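PDB 5XSW: chitinase from Thermococcus chitonophagus, which probably hydrolyses internal glycosidic bonds of chitin as an endochitinase, this chain being the C-terminal part of a longer archaeal protein. Local coordinates for residues 300-312 against 472-486. Numbering follows the deposited sequence.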
# COMPACT_ATOMS: atom_id res chain seq x y z
N LEU A 300 -5.41 9.54 7.16
CA LEU A 300 -6.37 10.59 6.84
C LEU A 300 -5.66 11.85 6.35
O LEU A 300 -6.06 12.48 5.39
CB LEU A 300 -7.23 10.90 8.04
CG LEU A 300 -8.17 9.77 8.45
CD1 LEU A 300 -8.57 9.89 9.91
CD2 LEU A 300 -9.38 9.76 7.55
N THR A 301 -4.56 12.17 7.01
CA THR A 301 -3.76 13.33 6.68
C THR A 301 -3.24 13.18 5.26
O THR A 301 -3.21 14.13 4.51
CB THR A 301 -2.59 13.49 7.66
OG1 THR A 301 -3.10 13.86 8.94
CG2 THR A 301 -1.63 14.56 7.17
N MET A 302 -2.87 11.96 4.90
CA MET A 302 -2.34 11.70 3.58
C MET A 302 -3.37 12.06 2.52
O MET A 302 -3.02 12.63 1.51
CB MET A 302 -1.95 10.23 3.45
CG MET A 302 -1.57 9.80 2.04
SD MET A 302 -2.97 9.34 1.01
CE MET A 302 -3.32 7.70 1.64
N GLU A 303 -4.63 11.73 2.75
CA GLU A 303 -5.65 12.06 1.77
C GLU A 303 -5.74 13.57 1.57
O GLU A 303 -5.75 14.05 0.45
CB GLU A 303 -7.01 11.55 2.23
CG GLU A 303 -7.10 10.07 2.53
CD GLU A 303 -8.44 9.71 3.14
OE1 GLU A 303 -9.45 10.29 2.71
OE2 GLU A 303 -8.48 8.86 4.03
N ARG A 304 -5.75 14.30 2.67
CA ARG A 304 -5.87 15.74 2.64
C ARG A 304 -4.67 16.38 1.96
O ARG A 304 -4.83 17.25 1.13
CB ARG A 304 -6.03 16.30 4.05
CG ARG A 304 -6.43 17.76 4.12
CD ARG A 304 -7.08 18.07 5.44
NE ARG A 304 -7.40 19.48 5.63
CZ ARG A 304 -6.59 20.36 6.19
NH1 ARG A 304 -5.39 20.00 6.60
NH2 ARG A 304 -6.98 21.62 6.33
N GLU A 305 -3.48 15.90 2.30
CA GLU A 305 -2.24 16.35 1.68
C GLU A 305 -2.22 16.06 0.19
O GLU A 305 -1.71 16.89 -0.61
CB GLU A 305 -0.99 15.73 2.34
CG GLU A 305 -0.69 16.22 3.83
CD GLU A 305 0.21 17.49 3.91
OE1 GLU A 305 0.61 17.99 2.83
OE2 GLU A 305 0.58 17.94 5.05
N LEU A 306 -2.74 14.91 -0.21
CA LEU A 306 -2.74 14.54 -1.63
C LEU A 306 -3.68 15.51 -2.42
O LEU A 306 -3.35 15.96 -3.54
CB LEU A 306 -3.23 13.09 -1.83
CG LEU A 306 -3.37 12.63 -3.27
CD1 LEU A 306 -2.04 12.57 -3.99
CD2 LEU A 306 -4.04 11.22 -3.23
N LEU A 307 -4.86 15.75 -1.87
CA LEU A 307 -5.81 16.67 -2.50
C LEU A 307 -5.14 18.04 -2.68
O LEU A 307 -5.13 18.63 -3.77
CB LEU A 307 -7.08 16.75 -1.69
CG LEU A 307 -8.00 15.51 -1.91
CD1 LEU A 307 -9.09 15.36 -0.88
CD2 LEU A 307 -8.61 15.41 -3.34
N TYR A 308 -4.60 18.56 -1.60
CA TYR A 308 -3.93 19.86 -1.65
C TYR A 308 -2.81 19.88 -2.66
O TYR A 308 -2.65 20.89 -3.37
CB TYR A 308 -3.35 20.25 -0.29
CG TYR A 308 -4.28 21.06 0.62
CD1 TYR A 308 -4.40 22.47 0.45
CD2 TYR A 308 -4.93 20.48 1.69
CE1 TYR A 308 -5.20 23.24 1.32
CE2 TYR A 308 -5.72 21.24 2.60
CZ TYR A 308 -5.83 22.65 2.37
OH TYR A 308 -6.58 23.42 3.23
N ALA A 309 -2.00 18.82 -2.71
CA ALA A 309 -0.86 18.79 -3.65
C ALA A 309 -1.32 18.83 -5.09
O ALA A 309 -0.58 19.28 -5.98
CB ALA A 309 0.01 17.54 -3.47
N ALA A 310 -2.51 18.29 -5.33
CA ALA A 310 -3.02 18.21 -6.69
C ALA A 310 -3.77 19.46 -7.11
O ALA A 310 -3.76 19.81 -8.27
CB ALA A 310 -3.99 17.02 -6.84
N VAL A 311 -4.53 20.05 -6.21
CA VAL A 311 -5.44 21.13 -6.67
C VAL A 311 -5.03 22.52 -6.12
O VAL A 311 -5.60 23.53 -6.53
CB VAL A 311 -6.90 20.82 -6.31
CG1 VAL A 311 -7.27 19.41 -6.78
CG2 VAL A 311 -7.16 20.98 -4.84
N GLY A 312 -4.03 22.56 -5.25
CA GLY A 312 -3.53 23.78 -4.65
C GLY A 312 -4.61 24.69 -4.09
O GLY A 312 -5.47 24.27 -3.29
N PRO A 472 4.95 14.86 2.98
CA PRO A 472 5.00 13.56 2.31
C PRO A 472 6.02 13.66 1.20
O PRO A 472 6.15 14.72 0.55
CB PRO A 472 3.58 13.38 1.73
CG PRO A 472 3.04 14.86 1.61
CD PRO A 472 3.68 15.58 2.75
N THR A 473 6.77 12.59 0.95
CA THR A 473 7.86 12.69 -0.01
C THR A 473 8.31 11.31 -0.50
O THR A 473 7.72 10.30 -0.09
CB THR A 473 9.07 13.47 0.64
OG1 THR A 473 10.05 13.78 -0.35
CG2 THR A 473 9.70 12.67 1.79
N GLY A 474 9.31 11.27 -1.40
CA GLY A 474 9.85 10.02 -1.93
C GLY A 474 9.28 9.63 -3.28
O GLY A 474 8.38 10.30 -3.81
N ASP A 475 9.76 8.52 -3.83
CA ASP A 475 9.42 8.19 -5.23
C ASP A 475 7.96 7.90 -5.45
O ASP A 475 7.37 8.37 -6.42
CB ASP A 475 10.22 6.95 -5.71
CG ASP A 475 11.68 7.25 -5.91
OD1 ASP A 475 12.35 7.72 -4.99
OD2 ASP A 475 12.18 7.02 -7.01
N ASP A 476 7.37 7.06 -4.58
CA ASP A 476 5.95 6.72 -4.74
C ASP A 476 5.07 8.01 -4.67
O ASP A 476 4.16 8.15 -5.42
CB ASP A 476 5.48 5.74 -3.64
CG ASP A 476 6.15 4.32 -3.75
OD1 ASP A 476 6.48 3.98 -4.89
OD2 ASP A 476 6.34 3.62 -2.72
N TRP A 477 5.32 8.85 -3.70
CA TRP A 477 4.53 10.11 -3.58
C TRP A 477 4.62 10.93 -4.87
O TRP A 477 3.63 11.44 -5.44
CB TRP A 477 5.05 10.93 -2.40
CG TRP A 477 4.32 12.25 -2.26
CD1 TRP A 477 4.78 13.52 -2.63
CD2 TRP A 477 2.97 12.43 -1.79
NE1 TRP A 477 3.78 14.47 -2.36
CE2 TRP A 477 2.67 13.82 -1.86
CE3 TRP A 477 1.99 11.55 -1.30
CZ2 TRP A 477 1.44 14.33 -1.42
CZ3 TRP A 477 0.76 12.08 -0.85
CH2 TRP A 477 0.51 13.46 -0.91
N TYR A 478 5.82 11.01 -5.37
CA TYR A 478 6.08 11.80 -6.57
C TYR A 478 5.21 11.40 -7.72
O TYR A 478 4.51 12.25 -8.29
CB TYR A 478 7.56 11.67 -6.96
CG TYR A 478 7.96 12.65 -8.09
CD1 TYR A 478 8.15 14.03 -7.83
CD2 TYR A 478 8.14 12.20 -9.37
CE1 TYR A 478 8.48 14.93 -8.87
CE2 TYR A 478 8.51 13.09 -10.43
CZ TYR A 478 8.68 14.43 -10.16
OH TYR A 478 9.03 15.27 -11.21
N TYR A 479 5.24 10.12 -8.11
CA TYR A 479 4.43 9.73 -9.26
C TYR A 479 2.96 9.76 -8.96
O TYR A 479 2.14 10.12 -9.79
CB TYR A 479 4.83 8.32 -9.77
CG TYR A 479 6.29 8.25 -10.08
CD1 TYR A 479 6.83 8.92 -11.18
CD2 TYR A 479 7.13 7.54 -9.26
CE1 TYR A 479 8.23 8.87 -11.43
CE2 TYR A 479 8.47 7.49 -9.49
CZ TYR A 479 9.02 8.15 -10.59
OH TYR A 479 10.40 8.04 -10.77
N HIS A 480 2.60 9.41 -7.74
CA HIS A 480 1.19 9.38 -7.44
C HIS A 480 0.57 10.81 -7.42
O HIS A 480 -0.44 11.09 -8.06
CB HIS A 480 0.94 8.75 -6.07
CG HIS A 480 -0.50 8.45 -5.82
ND1 HIS A 480 -1.05 8.42 -4.56
CD2 HIS A 480 -1.49 8.11 -6.68
CE1 HIS A 480 -2.33 8.11 -4.65
NE2 HIS A 480 -2.63 7.95 -5.93
N ALA A 481 1.20 11.71 -6.70
CA ALA A 481 0.67 13.08 -6.58
C ALA A 481 0.79 13.84 -7.91
O ALA A 481 -0.11 14.62 -8.24
CB ALA A 481 1.38 13.85 -5.42
N ARG A 482 1.85 13.62 -8.69
CA ARG A 482 1.88 14.31 -10.01
C ARG A 482 0.79 13.81 -10.95
O ARG A 482 0.38 14.54 -11.82
CB ARG A 482 3.24 14.16 -10.72
CG ARG A 482 4.33 14.74 -9.92
CD ARG A 482 5.45 15.17 -10.77
NE ARG A 482 5.07 16.46 -11.34
CZ ARG A 482 5.68 17.01 -12.37
NH1 ARG A 482 6.69 16.37 -12.94
NH2 ARG A 482 5.24 18.18 -12.84
N ASN A 483 0.31 12.57 -10.78
CA ASN A 483 -0.70 12.00 -11.72
C ASN A 483 -2.13 12.03 -11.19
O ASN A 483 -3.00 11.32 -11.69
CB ASN A 483 -0.32 10.54 -12.07
CG ASN A 483 0.88 10.46 -13.00
OD1 ASN A 483 0.73 10.59 -14.21
ND2 ASN A 483 2.09 10.27 -12.44
N TYR A 484 -2.38 12.80 -10.13
CA TYR A 484 -3.65 12.75 -9.41
C TYR A 484 -4.48 13.95 -9.87
O TYR A 484 -4.01 15.09 -9.76
CB TYR A 484 -3.40 12.78 -7.87
CG TYR A 484 -4.62 12.44 -7.05
CD1 TYR A 484 -5.15 11.14 -7.05
CD2 TYR A 484 -5.26 13.43 -6.28
CE1 TYR A 484 -6.28 10.84 -6.30
CE2 TYR A 484 -6.36 13.14 -5.51
CZ TYR A 484 -6.88 11.85 -5.53
OH TYR A 484 -7.98 11.59 -4.76
N ASN A 485 -5.68 13.70 -10.40
CA ASN A 485 -6.52 14.76 -10.97
C ASN A 485 -7.96 14.64 -10.51
O ASN A 485 -8.81 14.13 -11.23
CB ASN A 485 -6.46 14.72 -12.53
CG ASN A 485 -5.04 14.89 -13.04
OD1 ASN A 485 -4.45 13.96 -13.58
ND2 ASN A 485 -4.46 16.08 -12.82
N PRO A 486 -8.23 15.10 -9.28
CA PRO A 486 -9.54 14.93 -8.65
C PRO A 486 -10.52 16.04 -9.03
O PRO A 486 -10.23 16.84 -9.92
CB PRO A 486 -9.21 15.02 -7.16
CG PRO A 486 -7.99 15.95 -7.11
CD PRO A 486 -7.25 15.76 -8.39
OXT PRO A 486 -11.60 16.17 -8.41
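W477 and Y484 meet helix 288-311 with different parts of their rings. The W477 indole is sandwiched within its own segment, P472 CB lying 3.6 Å above the centre of one face and A481 CB over the rim of the other. Its benzo end enters the helix as a knob among M302, E305, L306 and A309, with E305 C and L306 N at the ring edge and W477 CH2 3.5 Å from L306 CA. Having CG anti to the backbone N (chi1 178°) carries the ring toward the helix, while its NE1 is hydrogen-bonded to L105. Y484 instead offers a face: L306 CD2 makes a CH-pi contact 3.6 Å from the Y484 ring centroid and 7° off the normal, while L307 CD2 and A310 CB lie at the ring edge. L306 suits its place because it branches, its CD1 packing 3.9 Å from A481 CB as CD2 sits over one face of the tyrosine ring. A310, small enough to let the tail come close, has its CB 3.5 Å from Y484 O, and beyond it the ring of P486 presses CG to 3.5 Å from V311 CG1. Polar ends find outside partners: Y484 OH is hydrogen-bonded to V340 O, and E305, beside P472, makes a salt bridge to R106 through OE1 and a hydrogen bond with the Y112 hydroxyl through OE2. With neither hydrogen bond nor salt bridge between the segments, the fit probably rests on side-chain shape.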